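Local coordinates for glycoprotein (Chandipura virus, PDB 5MDM) that probably attaches the virus to host receptors and, when acidified in the endosome, drives fusion of the viral and endosomal membranes, at residues A[58-63]-A[82-87]; A[63-68]-A[121-126]; A[136-141]-A[221-226]; A[74-79]-A[112-117]. One frame throughout, in Å; residues are numbered along the deposited sequence.

Contact 1 of 4, residues A[58-63]-A[82-87]; sequences LCHAAK and IHNIKP
Lys63 and His83 are joined by two backbone hydrogen bonds, Lys63 N to His83 O and His83 N to Lys63 O, each 2.9 Å, which makes them an antiparallel hydrogen-bonded pair. Ala62 and Asn84 follow as a non-hydrogen-bonded pair, with Ala62 CA donating a CA-H...O contact to His83 O. Ile85 N still reaches Ala61 O at 2.9 Å, but from above the carbonyl plane. The short segments run at 139° to each other.

Among the polar groups, Asn84 OD1 lies at the edge of the His60 imidazole, 3.1 Å from CE1, with amide and ring planes 86° apart. His60 CG stands anti to its N (chi1 166°), which brings the ring back toward Asn84 although its CB points away. His60, probably a pH sensor of the pre-fusion state as in related glycoproteins, makes a weak hydrogen bond through ND1 to Ser164 OG.

Apolar packing uses both faces. Ala61 CB sits 3.6 Å from Pro87 CB and 4.0 Å from Ile85 CG1; on that same face the alkyl chain of Lys63, bent about its CG-CD bond, crosses Ile85 at about a right angle, CE being 3.8 Å from CG2. On the other face Ala62 CB meets Ile82 CG2 at 3.7 Å.

The segments belong to the hairpin of strands 56-69 and 77-85. Toward the start of 58-63, Cys59 and Ala61 bond through their backbones to Val166 of strand 165-169 and to Ser164 just before it, while strand 120-131 flanks the other edge and the Cys59-Cys92 disulfide ties in helix 89-101.

Contact 2 of 4, residues A[63-68]-A[121-126]; sequences KWVTTC and DSEFLV
Val126 sets its CG2 methyl over one face of the Trp64 indole, 3.6 Å from the centroid of the five-membered ring and 15° off its normal, a CH-pi contact; Val126 CB comes 3.5 Å from Trp64 NE1. On the opposite face of the sheet Glu123 runs alongside Lys63, Glu123 OE1 lying 3.3 Å from Lys63 CD and 4.0 Å from Lys63 NZ, too far for a salt bridge, though the charges should still attract. Val65 CG2 also lies beside Glu123, and its CG1 is 3.7 Å from Asp121 CB. The Asp121 carboxylate reaches this place because CG sits between the backbone N and carbonyl carbon (chi1 52°).

Behind these side chains the backbones pair, their axes at 160°. Trp64 and Phe124 exchange two hydrogen bonds, as do Thr66 and Ser122, all 2.9 Å. Farther out, Thr66 OG1 and Ser122 OG bond to the carbonyls of Pro110 and Pro111, fastening the loop after helix 89-101 to the face that carries them and Trp64, whose indole also meets the Phe109 ring. Strand 56-69 pairs antiparallel with 120-131 on one edge and 77-85 on the other, as fits the elongated fusion domain of a class III viral fusion glycoprotein.

Contact 3 of 4, residues A[136-141]-A[221-226]; sequences VDDYRG and SYCGRN
Cys223 N donates to Asp138 O at 2.8 Å, so that the type I' turn Tyr222-Arg225 is tied to the turn after strand 135-137. In that second turn Asp137 OD1 accepts Tyr139 N at 2.9 Å, an Asx turn, and Arg140 N at 3.0 Å, which extends it to an Asx motif.

The edge of Tyr222 meets the face of Tyr139 as an offset edge-to-face pair, centroids 5.1 Å apart and planes at 63°. Tyr139 CG lies beside the backbone N (chi1 -56°), which turns the ring back toward Tyr222 although the CB points away. Asp138 crosses Tyr222 at a slant, its carboxylate plane 75° from the ring: its OD1 is 3.1 Å from Tyr222 OH, and its CB 3.5 Å from Tyr222 CE1. Asp138, an experimentally identified site of interaction with host vimentin, gives its other oxygen, OD2, to Gly179 N.

Tyr139 OH bonds to Val262 N. The Cys223-Cys178 disulfide and Asp138 both approach the start of strand 180-192, whose Phe182 packs on Tyr222 and Cys223, while Trp235 of strand 235-237 meets the Tyr222 ring. Two small antiparallel sheets, one containing 135-137 and one containing 218-222 and 225-229, thus meet through their turns.

Contact 4 of 4, residues A[74-79]-A[112-117]; sequences GPKYIT and ESCGYA
Ile78 lays its CG1-CD1 branch against the carboxylate end of Glu112, with CG1 3.6 Å from the Glu112 carbon CD; the two side chains lie at a slant to each other. The extended Glu112 chain brings its CG up to the other branch as well, 4.0 Å from Ile78 CG2, so that its CG methylene as well as its charged end touches the isoleucine. With chi2 at -66°, Ile78 CD1 is folded round toward Cys114 SG, 3.6 Å away, in apolar contact.

The same sulfur is approached by Lys76, whose CE is 3.5 Å from Cys114 SG. The lysine chain, bent at chi3 (55°), carries its ammonium group across to Glu112, where NZ and OE2 form a long salt bridge of 3.8 Å. One carboxylate oxygen, OE2, therefore faces both the charge of Lys76 and the apolar tip of Ile78.

The backbones stand well apart, Ile78 CA and Glu112 CA being 7.5 Å from each other, and the segments are held by side chains without a mutual hydrogen bond. This is an exposed surface contact, on which the ion pair is probably weakened by solvent.

Ile78 also packs on Thr66 and Cys68 of strand 56-69, the hairpin partner of strand 77-85. Cys114 is bonded to Cys68 by a disulfide, which fixes the loop between helix 89-101 and strand 120-131 to that hairpin, and farther along the loop Tyr116 meets the ring of Phe70.

Contacts 1 and 2 lie within one antiparallel sheet of the fusion domain, centres 12 Å apart, and contact 4, 14 Å from contact 2 between centres, joins its strand 77-85 to the loop before strand 120-131. Contacts 1 and 2 share strand 56-69 and Lys63, contacts 1 and 4 strand 77-85, and the Cys68-Cys114 disulfide links contacts 2 and 4. Along the chain contact 4 is nested within the loop closed by contact 2, while contact 1 interleaves with both. Contact 3 comes last, its centre about 32 Å from that of contact 1 and 58 Å from that of contact 4, nearer the chain's centre. Together they run from the protein's body toward a distal, probably membrane-facing end.

Contact 1 of 4, residues A[58-63]-A[82-87]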
loop_
_atom_site.group_PDB
_atom_site.type_symbol
_atom_site.label_atom_id
_atom_site.label_comp_id
_atom_site.label_asym_id
_atom_site.label_seq_id
_atom_site.Cartn_x
_atom_site.Cartn_y
_atom_site.Cartn_z
ATOM N N LEU A 58 0.052 -29.518 -15.647
ATOM C CA LEU A 58 -0.884 -30.357 -16.370
ATOM C C LEU A 58 -0.086 -31.416 -17.108
ATOM O O LEU A 58 0.705 -31.109 -18.005
ATOM C CB LEU A 58 -1.735 -29.530 -17.334
ATOM C CG LEU A 58 -2.948 -28.831 -16.711
ATOM C CD1 LEU A 58 -3.578 -27.860 -17.697
ATOM C CD2 LEU A 58 -3.971 -29.854 -16.238
ATOM N N CYS A 59 -0.274 -32.660 -16.684
ATOM C CA CYS A 59 0.376 -33.804 -17.297
ATOM C C CYS A 59 -0.533 -34.368 -18.388
ATOM O O CYS A 59 -1.538 -35.023 -18.097
ATOM C CB CYS A 59 0.671 -34.865 -16.231
ATOM S SG CYS A 59 1.668 -36.274 -16.779
ATOM N N HIS A 60 -0.189 -34.084 -19.642
ATOM C CA HIS A 60 -0.948 -34.580 -20.785
ATOM C C HIS A 60 -0.319 -35.852 -21.338
ATOM O O HIS A 60 0.896 -35.946 -21.455
ATOM C CB HIS A 60 -1.008 -33.524 -21.889
ATOM C CG HIS A 60 -1.464 -34.062 -23.210
ATOM N ND1 HIS A 60 -2.796 -34.153 -23.558
ATOM C CD2 HIS A 60 -0.767 -34.549 -24.263
ATOM C CE1 HIS A 60 -2.897 -34.666 -24.771
ATOM N NE2 HIS A 60 -1.680 -34.917 -25.221
ATOM N N ALA A 61 -1.149 -36.828 -21.687
ATOM C CA ALA A 61 -0.647 -38.069 -22.260
ATOM C C ALA A 61 -1.363 -38.396 -23.560
ATOM O O ALA A 61 -2.593 -38.356 -23.628
ATOM C CB ALA A 61 -0.798 -39.212 -21.274
ATOM N N ALA A 62 -0.590 -38.715 -24.591
ATOM C CA ALA A 62 -1.165 -39.098 -25.876
ATOM C C ALA A 62 -0.215 -39.992 -26.653
ATOM O O ALA A 62 0.959 -39.669 -26.813
ATOM C CB ALA A 62 -1.515 -37.863 -26.695
ATOM N N LYS A 63 -0.728 -41.121 -27.131
ATOM C CA LYS A 63 0.051 -42.004 -27.990
ATOM C C LYS A 63 0.099 -41.461 -29.416
ATOM O O LYS A 63 -0.933 -41.202 -30.024
ATOM C CB LYS A 63 -0.518 -43.428 -27.965
ATOM C CG LYS A 63 -0.209 -44.176 -26.672
ATOM C CD LYS A 63 -0.784 -45.585 -26.653
ATOM C CE LYS A 63 -2.300 -45.570 -26.573
ATOM N NZ LYS A 63 -2.855 -46.944 -26.414
ATOM N N ILE A 82 -3.022 -39.455 -33.497
ATOM C CA ILE A 82 -2.690 -39.203 -32.097
ATOM C C ILE A 82 -3.882 -39.536 -31.207
ATOM O O ILE A 82 -4.980 -39.026 -31.414
ATOM C CB ILE A 82 -2.273 -37.741 -31.850
ATOM C CG1 ILE A 82 -1.008 -37.396 -32.641
ATOM C CG2 ILE A 82 -2.042 -37.506 -30.367
ATOM C CD1 ILE A 82 -0.413 -36.044 -32.296
ATOM N N HIS A 83 -3.662 -40.400 -30.222
ATOM C CA HIS A 83 -4.726 -40.845 -29.333
ATOM C C HIS A 83 -4.498 -40.357 -27.908
ATOM O O HIS A 83 -3.606 -40.841 -27.214
ATOM C CB HIS A 83 -4.823 -42.374 -29.340
ATOM C CG HIS A 83 -5.009 -42.962 -30.703
ATOM N ND1 HIS A 83 -5.552 -42.253 -31.753
ATOM C CD2 HIS A 83 -4.719 -44.192 -31.190
ATOM C CE1 HIS A 83 -5.590 -43.021 -32.828
ATOM N NE2 HIS A 83 -5.090 -44.202 -32.513
ATOM N N ASN A 84 -5.310 -39.399 -27.475
ATOM C CA ASN A 84 -5.245 -38.917 -26.103
ATOM C C ASN A 84 -5.610 -40.018 -25.118
ATOM O O ASN A 84 -6.647 -40.662 -25.259
ATOM C CB ASN A 84 -6.177 -37.720 -25.908
ATOM C CG ASN A 84 -5.684 -36.474 -26.616
ATOM O OD1 ASN A 84 -4.489 -36.322 -26.873
ATOM N ND2 ASN A 84 -6.605 -35.572 -26.932
ATOM N N ILE A 85 -4.747 -40.244 -24.132
ATOM C CA ILE A 85 -5.033 -41.211 -23.075
ATOM C C ILE A 85 -4.746 -40.607 -21.706
ATOM O O ILE A 85 -4.015 -39.624 -21.595
ATOM C CB ILE A 85 -4.214 -42.511 -23.231
ATOM C CG1 ILE A 85 -2.719 -42.226 -23.073
ATOM C CG2 ILE A 85 -4.507 -43.177 -24.565
ATOM C CD1 ILE A 85 -1.866 -43.472 -23.059
ATOM N N LYS A 86 -5.325 -41.192 -20.664
ATOM C CA LYS A 86 -5.072 -40.720 -19.310
ATOM C C LYS A 86 -3.761 -41.293 -18.793
ATOM O O LYS A 86 -3.565 -42.508 -18.800
ATOM C CB LYS A 86 -6.218 -41.091 -18.369
ATOM C CG LYS A 86 -6.031 -40.565 -16.955
ATOM C CD LYS A 86 -7.238 -40.852 -16.084
ATOM C CE LYS A 86 -7.011 -40.352 -14.676
ATOM N NZ LYS A 86 -8.195 -40.599 -13.810
ATOM N N PRO A 87 -2.854 -40.414 -18.349
ATOM C CA PRO A 87 -1.538 -40.839 -17.869
ATOM C C PRO A 87 -1.628 -41.541 -16.526
ATOM O O PRO A 87 -2.529 -41.253 -15.738
ATOM C CB PRO A 87 -0.785 -39.518 -17.710
ATOM C CG PRO A 87 -1.853 -38.513 -17.455
ATOM C CD PRO A 87 -3.031 -38.953 -18.268
#

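Contact 2 of 4, residues A[63-68]-A[121-126]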
loop_
_atom_site.group_PDB
_atom_site.type_symbol
_atom_site.label_atom_id
_atom_site.label_comp_id
_atom_site.label_asym_id
_atom_site.label_seq_id
_atom_site.Cartn_x
_atom_site.Cartn_y
_atom_site.Cartn_z
ATOM N N LYS A 63 -0.728 -41.121 -27.131
ATOM C CA LYS A 63 0.051 -42.004 -27.990
ATOM C C LYS A 63 0.099 -41.461 -29.416
ATOM O O LYS A 63 -0.933 -41.202 -30.024
ATOM C CB LYS A 63 -0.518 -43.428 -27.965
ATOM C CG LYS A 63 -0.209 -44.176 -26.672
ATOM C CD LYS A 63 -0.784 -45.585 -26.653
ATOM C CE LYS A 63 -2.300 -45.570 -26.573
ATOM N NZ LYS A 63 -2.855 -46.944 -26.414
ATOM N N TRP A 64 1.302 -41.262 -29.936
ATOM C CA TRP A 64 1.472 -40.879 -31.330
ATOM C C TRP A 64 1.695 -42.148 -32.145
ATOM O O TRP A 64 2.689 -42.850 -31.961
ATOM C CB TRP A 64 2.644 -39.911 -31.499
ATOM C CG TRP A 64 2.433 -38.564 -30.855
ATOM C CD1 TRP A 64 1.758 -38.301 -29.698
ATOM C CD2 TRP A 64 2.893 -37.298 -31.345
ATOM N NE1 TRP A 64 1.777 -36.954 -29.434
ATOM C CE2 TRP A 64 2.467 -36.316 -30.431
ATOM C CE3 TRP A 64 3.626 -36.902 -32.467
ATOM C CZ2 TRP A 64 2.749 -34.964 -30.603
ATOM C CZ3 TRP A 64 3.905 -35.559 -32.637
ATOM C CH2 TRP A 64 3.469 -34.607 -31.709
ATOM N N VAL A 65 0.753 -42.439 -33.036
ATOM C CA VAL A 65 0.733 -43.707 -33.752
ATOM C C VAL A 65 1.039 -43.564 -35.241
ATOM O O VAL A 65 0.324 -42.877 -35.975
ATOM C CB VAL A 65 -0.630 -44.408 -33.590
ATOM C CG1 VAL A 65 -0.673 -45.683 -34.413
ATOM C CG2 VAL A 65 -0.903 -44.702 -32.124
ATOM N N THR A 66 2.115 -44.219 -35.669
ATOM C CA THR A 66 2.443 -44.349 -37.082
ATOM C C THR A 66 1.956 -45.702 -37.575
ATOM O O THR A 66 2.431 -46.746 -37.120
ATOM C CB THR A 66 3.959 -44.251 -37.325
ATOM O OG1 THR A 66 4.424 -42.952 -36.943
ATOM C CG2 THR A 66 4.277 -44.482 -38.791
ATOM N N THR A 67 1.001 -45.682 -38.499
ATOM C CA THR A 67 0.385 -46.909 -38.987
ATOM C C THR A 67 0.794 -47.221 -40.421
ATOM O O THR A 67 0.679 -46.373 -41.307
ATOM C CB THR A 67 -1.154 -46.841 -38.905
ATOM O OG1 THR A 67 -1.554 -46.494 -37.572
ATOM C CG2 THR A 67 -1.767 -48.180 -39.283
ATOM N N CYS A 68 1.269 -48.443 -40.638
ATOM C CA CYS A 68 1.657 -48.903 -41.967
ATOM C C CYS A 68 0.632 -49.885 -42.520
ATOM O O CYS A 68 0.382 -50.935 -41.928
ATOM C CB CYS A 68 3.039 -49.559 -41.924
ATOM S SG CYS A 68 3.629 -50.189 -43.516
ATOM N N ASP A 121 0.847 -51.166 -36.574
ATOM C CA ASP A 121 1.307 -49.818 -36.259
ATOM C C ASP A 121 2.288 -49.770 -35.088
ATOM O O ASP A 121 2.301 -50.655 -34.229
ATOM C CB ASP A 121 0.116 -48.889 -35.994
ATOM C CG ASP A 121 -0.853 -49.454 -34.975
ATOM O OD1 ASP A 121 -2.046 -49.084 -35.022
ATOM O OD2 ASP A 121 -0.423 -50.269 -34.132
ATOM N N SER A 122 3.116 -48.729 -35.075
ATOM C CA SER A 122 4.044 -48.491 -33.977
ATOM C C SER A 122 3.654 -47.195 -33.277
ATOM O O SER A 122 3.151 -46.269 -33.912
ATOM C CB SER A 122 5.485 -48.417 -34.491
ATOM O OG SER A 122 5.620 -47.452 -35.524
ATOM N N GLU A 123 3.876 -47.124 -31.971
ATOM C CA GLU A 123 3.415 -45.970 -31.205
ATOM C C GLU A 123 4.424 -45.449 -30.181
ATOM O O GLU A 123 5.207 -46.211 -29.609
ATOM C CB GLU A 123 2.079 -46.283 -30.524
ATOM C CG GLU A 123 2.105 -47.540 -29.681
ATOM C CD GLU A 123 0.757 -47.878 -29.077
ATOM O OE1 GLU A 123 -0.247 -47.250 -29.474
ATOM O OE2 GLU A 123 0.702 -48.774 -28.207
ATOM N N PHE A 124 4.376 -44.135 -29.965
ATOM C CA PHE A 124 5.223 -43.431 -29.004
ATOM C C PHE A 124 4.343 -42.746 -27.968
ATOM O O PHE A 124 3.597 -41.834 -28.313
ATOM C CB PHE A 124 6.024 -42.340 -29.722
ATOM C CG PHE A 124 7.487 -42.643 -29.870
ATOM C CD1 PHE A 124 8.102 -43.602 -29.081
ATOM C CD2 PHE A 124 8.253 -41.954 -30.797
ATOM C CE1 PHE A 124 9.454 -43.870 -29.221
ATOM C CE2 PHE A 124 9.601 -42.219 -30.942
ATOM C CZ PHE A 124 10.203 -43.179 -30.152
ATOM N N LEU A 125 4.428 -43.156 -26.705
ATOM C CA LEU A 125 3.645 -42.490 -25.662
ATOM C C LEU A 125 4.253 -41.139 -25.283
ATOM O O LEU A 125 5.274 -41.066 -24.599
ATOM C CB LEU A 125 3.467 -43.378 -24.430
ATOM C CG LEU A 125 2.578 -42.784 -23.332
ATOM C CD1 LEU A 125 1.358 -42.097 -23.931
ATOM C CD2 LEU A 125 2.145 -43.861 -22.347
ATOM N N VAL A 126 3.600 -40.075 -25.733
ATOM C CA VAL A 126 4.104 -38.719 -25.570
ATOM C C VAL A 126 3.439 -37.995 -24.404
ATOM O O VAL A 126 2.209 -37.893 -24.342
ATOM C CB VAL A 126 3.886 -37.898 -26.859
ATOM C CG1 VAL A 126 4.152 -36.420 -26.608
ATOM C CG2 VAL A 126 4.768 -38.430 -27.984
#

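Contact 3 of 4, residues A[136-141]-A[221-226]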
loop_
_atom_site.group_PDB
_atom_site.type_symbol
_atom_site.label_atom_id
_atom_site.label_comp_id
_atom_site.label_asym_id
_atom_site.label_seq_id
_atom_site.Cartn_x
_atom_site.Cartn_y
_atom_site.Cartn_z
ATOM N N VAL A 136 -6.504 -22.789 -3.780
ATOM C CA VAL A 136 -6.546 -23.653 -2.604
ATOM C C VAL A 136 -7.700 -23.269 -1.689
ATOM O O VAL A 136 -7.893 -22.094 -1.394
ATOM C CB VAL A 136 -5.232 -23.554 -1.787
ATOM C CG1 VAL A 136 -5.354 -24.291 -0.463
ATOM C CG2 VAL A 136 -4.061 -24.096 -2.575
ATOM N N ASP A 137 -8.476 -24.254 -1.247
ATOM C CA ASP A 137 -9.397 -24.031 -0.140
ATOM C C ASP A 137 -8.648 -24.315 1.157
ATOM O O ASP A 137 -8.521 -25.467 1.565
ATOM C CB ASP A 137 -10.626 -24.937 -0.245
ATOM C CG ASP A 137 -11.704 -24.595 0.784
ATOM O OD1 ASP A 137 -11.394 -23.963 1.818
ATOM O OD2 ASP A 137 -12.876 -24.968 0.559
ATOM N N ASP A 138 -8.155 -23.263 1.802
ATOM C CA ASP A 138 -7.411 -23.418 3.048
ATOM C C ASP A 138 -8.276 -23.997 4.162
ATOM O O ASP A 138 -7.766 -24.588 5.111
ATOM C CB ASP A 138 -6.822 -22.080 3.501
ATOM C CG ASP A 138 -5.656 -21.632 2.644
ATOM O OD1 ASP A 138 -5.427 -20.407 2.543
ATOM O OD2 ASP A 138 -4.963 -22.504 2.075
ATOM N N TYR A 139 -9.589 -23.825 4.047
ATOM C CA TYR A 139 -10.489 -24.232 5.121
ATOM C C TYR A 139 -10.861 -25.706 5.039
ATOM O O TYR A 139 -10.977 -26.381 6.058
ATOM C CB TYR A 139 -11.735 -23.341 5.147
ATOM C CG TYR A 139 -11.399 -21.873 5.260
ATOM C CD1 TYR A 139 -11.150 -21.290 6.495
ATOM C CD2 TYR A 139 -11.303 -21.077 4.131
ATOM C CE1 TYR A 139 -10.829 -19.949 6.600
ATOM C CE2 TYR A 139 -10.982 -19.739 4.224
ATOM C CZ TYR A 139 -10.746 -19.180 5.457
ATOM O OH TYR A 139 -10.426 -17.848 5.540
ATOM N N ARG A 140 -11.033 -26.206 3.822
ATOM C CA ARG A 140 -11.406 -27.600 3.620
ATOM C C ARG A 140 -10.195 -28.445 3.240
ATOM O O ARG A 140 -10.279 -29.669 3.170
ATOM C CB ARG A 140 -12.502 -27.711 2.561
ATOM C CG ARG A 140 -13.789 -26.981 2.927
ATOM C CD ARG A 140 -14.936 -27.411 2.035
ATOM N NE ARG A 140 -15.015 -28.866 1.931
ATOM C CZ ARG A 140 -15.633 -29.649 2.812
ATOM N NH1 ARG A 140 -16.230 -29.119 3.871
ATOM N NH2 ARG A 140 -15.652 -30.964 2.634
ATOM N N GLY A 141 -9.072 -27.782 2.992
ATOM C CA GLY A 141 -7.808 -28.464 2.780
ATOM C C GLY A 141 -7.659 -29.194 1.460
ATOM O O GLY A 141 -7.039 -30.256 1.400
ATOM N N SER A 221 -11.042 -24.761 12.163
ATOM C CA SER A 221 -9.987 -25.594 11.608
ATOM C C SER A 221 -9.458 -24.948 10.345
ATOM O O SER A 221 -10.196 -24.751 9.380
ATOM C CB SER A 221 -10.513 -26.990 11.290
ATOM O OG SER A 221 -9.470 -27.820 10.807
ATOM N N TYR A 222 -8.174 -24.621 10.353
ATOM C CA TYR A 222 -7.573 -23.900 9.243
ATOM C C TYR A 222 -6.320 -24.606 8.745
ATOM O O TYR A 222 -5.424 -24.924 9.527
ATOM C CB TYR A 222 -7.234 -22.473 9.666
ATOM C CG TYR A 222 -6.831 -21.584 8.524
ATOM C CD1 TYR A 222 -7.754 -21.203 7.562
ATOM C CD2 TYR A 222 -5.531 -21.118 8.408
ATOM C CE1 TYR A 222 -7.397 -20.385 6.513
ATOM C CE2 TYR A 222 -5.163 -20.295 7.360
ATOM C CZ TYR A 222 -6.100 -19.933 6.416
ATOM O OH TYR A 222 -5.740 -19.117 5.371
ATOM N N CYS A 223 -6.269 -24.842 7.438
ATOM C CA CYS A 223 -5.124 -25.492 6.819
ATOM C C CYS A 223 -4.796 -26.828 7.474
ATOM O O CYS A 223 -3.631 -27.149 7.708
ATOM C CB CYS A 223 -3.906 -24.572 6.844
ATOM S SG CYS A 223 -3.933 -23.295 5.576
ATOM N N GLY A 224 -5.835 -27.595 7.782
ATOM C CA GLY A 224 -5.661 -28.937 8.294
ATOM C C GLY A 224 -5.290 -29.018 9.760
ATOM O O GLY A 224 -4.851 -30.067 10.226
ATOM N N ARG A 225 -5.458 -27.927 10.496
ATOM C CA ARG A 225 -5.237 -27.989 11.941
ATOM C C ARG A 225 -6.146 -27.099 12.788
ATOM O O ARG A 225 -6.593 -26.041 12.349
ATOM C CB ARG A 225 -3.759 -27.810 12.311
ATOM C CG ARG A 225 -3.074 -26.542 11.832
ATOM C CD ARG A 225 -1.574 -26.703 12.082
ATOM N NE ARG A 225 -0.790 -25.473 11.971
ATOM C CZ ARG A 225 -0.221 -25.042 10.849
ATOM N NH1 ARG A 225 -0.364 -25.724 9.716
ATOM N NH2 ARG A 225 0.486 -23.921 10.862
ATOM N N ASN A 226 -6.426 -27.565 14.002
ATOM C CA ASN A 226 -7.344 -26.887 14.900
ATOM C C ASN A 226 -6.768 -25.581 15.382
ATOM O O ASN A 226 -5.574 -25.480 15.655
ATOM C CB ASN A 226 -7.653 -27.754 16.117
ATOM C CG ASN A 226 -8.303 -29.066 15.749
ATOM O OD1 ASN A 226 -9.258 -29.112 14.969
ATOM N ND2 ASN A 226 -7.786 -30.148 16.316
#

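Contact 4 of 4, residues A[74-79]-A[112-117]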
loop_
_atom_site.group_PDB
_atom_site.type_symbol
_atom_site.label_atom_id
_atom_site.label_comp_id
_atom_site.label_asym_id
_atom_site.label_seq_id
_atom_site.Cartn_x
_atom_site.Cartn_y
_atom_site.Cartn_z
ATOM N N GLY A 74 -0.093 -52.445 -54.197
ATOM C CA GLY A 74 -0.171 -50.998 -54.167
ATOM C C GLY A 74 0.946 -50.365 -53.363
ATOM O O GLY A 74 1.788 -51.065 -52.801
ATOM N N PRO A 75 0.956 -49.026 -53.305
ATOM C CA PRO A 75 1.975 -48.262 -52.577
ATOM C C PRO A 75 1.957 -48.548 -51.077
ATOM O O PRO A 75 1.069 -49.246 -50.587
ATOM C CB PRO A 75 1.566 -46.807 -52.834
ATOM C CG PRO A 75 0.741 -46.850 -54.078
ATOM C CD PRO A 75 0.005 -48.148 -54.007
ATOM N N LYS A 76 2.940 -48.010 -50.360
ATOM C CA LYS A 76 2.977 -48.114 -48.906
ATOM C C LYS A 76 2.144 -46.997 -48.289
ATOM O O LYS A 76 2.568 -45.843 -48.263
ATOM C CB LYS A 76 4.416 -48.028 -48.395
ATOM C CG LYS A 76 5.311 -49.164 -48.858
ATOM C CD LYS A 76 6.746 -48.946 -48.410
ATOM C CE LYS A 76 6.828 -48.736 -46.909
ATOM N NZ LYS A 76 8.226 -48.503 -46.455
ATOM N N TYR A 77 0.958 -47.342 -47.801
ATOM C CA TYR A 77 0.065 -46.348 -47.216
ATOM C C TYR A 77 0.351 -46.148 -45.730
ATOM O O TYR A 77 0.010 -46.992 -44.901
ATOM C CB TYR A 77 -1.400 -46.735 -47.438
ATOM C CG TYR A 77 -2.384 -45.652 -47.050
ATOM C CD1 TYR A 77 -2.274 -44.367 -47.572
ATOM C CD2 TYR A 77 -3.430 -45.915 -46.174
ATOM C CE1 TYR A 77 -3.171 -43.374 -47.225
ATOM C CE2 TYR A 77 -4.334 -44.928 -45.822
ATOM C CZ TYR A 77 -4.198 -43.659 -46.349
ATOM O OH TYR A 77 -5.093 -42.673 -46.002
ATOM N N ILE A 78 0.985 -45.025 -45.405
ATOM C CA ILE A 78 1.311 -44.696 -44.024
ATOM C C ILE A 78 0.408 -43.584 -43.509
ATOM O O ILE A 78 0.289 -42.532 -44.139
ATOM C CB ILE A 78 2.774 -44.233 -43.880
ATOM C CG1 ILE A 78 3.723 -45.221 -44.562
ATOM C CG2 ILE A 78 3.139 -44.052 -42.413
ATOM C CD1 ILE A 78 3.756 -46.580 -43.915
ATOM N N THR A 79 -0.230 -43.817 -42.368
ATOM C CA THR A 79 -1.041 -42.786 -41.737
ATOM C C THR A 79 -0.460 -42.405 -40.383
ATOM O O THR A 79 0.268 -43.182 -39.768
ATOM C CB THR A 79 -2.508 -43.226 -41.558
ATOM O OG1 THR A 79 -2.557 -44.454 -40.822
ATOM C CG2 THR A 79 -3.172 -43.425 -42.910
ATOM N N GLU A 112 8.285 -45.670 -39.371
ATOM C CA GLU A 112 7.364 -46.605 -40.007
ATOM C C GLU A 112 7.754 -48.052 -39.730
ATOM O O GLU A 112 8.907 -48.443 -39.912
ATOM C CB GLU A 112 7.313 -46.360 -41.516
ATOM C CG GLU A 112 6.965 -44.933 -41.898
ATOM C CD GLU A 112 7.062 -44.693 -43.389
ATOM O OE1 GLU A 112 6.931 -43.526 -43.815
ATOM O OE2 GLU A 112 7.271 -45.673 -44.137
ATOM N N SER A 113 6.784 -48.840 -39.279
ATOM C CA SER A 113 6.994 -50.262 -39.050
ATOM C C SER A 113 6.099 -51.064 -39.991
ATOM O O SER A 113 4.947 -51.357 -39.667
ATOM C CB SER A 113 6.699 -50.618 -37.593
ATOM O OG SER A 113 7.020 -51.970 -37.324
ATOM N N CYS A 114 6.635 -51.415 -41.156
ATOM C CA CYS A 114 5.838 -52.037 -42.209
ATOM C C CYS A 114 5.995 -53.550 -42.299
ATOM O O CYS A 114 7.046 -54.104 -41.975
ATOM C CB CYS A 114 6.156 -51.401 -43.565
ATOM S SG CYS A 114 5.587 -49.698 -43.734
ATOM N N GLY A 115 4.931 -54.206 -42.747
ATOM C CA GLY A 115 4.944 -55.633 -43.002
ATOM C C GLY A 115 4.292 -55.915 -44.341
ATOM O O GLY A 115 4.452 -55.149 -45.291
ATOM N N TYR A 116 3.551 -57.015 -44.418
ATOM C CA TYR A 116 2.831 -57.367 -45.637
ATOM C C TYR A 116 1.577 -58.163 -45.294
ATOM O O TYR A 116 1.594 -58.995 -44.385
ATOM C CB TYR A 116 3.729 -58.165 -46.588
ATOM C CG TYR A 116 3.131 -58.380 -47.962
ATOM C CD1 TYR A 116 3.249 -57.412 -48.950
ATOM C CD2 TYR A 116 2.452 -59.553 -48.271
ATOM C CE1 TYR A 116 2.706 -57.601 -50.206
ATOM C CE2 TYR A 116 1.905 -59.751 -49.525
ATOM C CZ TYR A 116 2.036 -58.773 -50.488
ATOM O OH TYR A 116 1.494 -58.967 -51.736
ATOM N N ALA A 117 0.494 -57.891 -46.019
ATOM C CA ALA A 117 -0.800 -58.536 -45.788
ATOM C C ALA A 117 -1.293 -58.354 -44.353
ATOM O O ALA A 117 -2.080 -59.155 -43.848
ATOM C CB ALA A 117 -0.745 -60.017 -46.162
#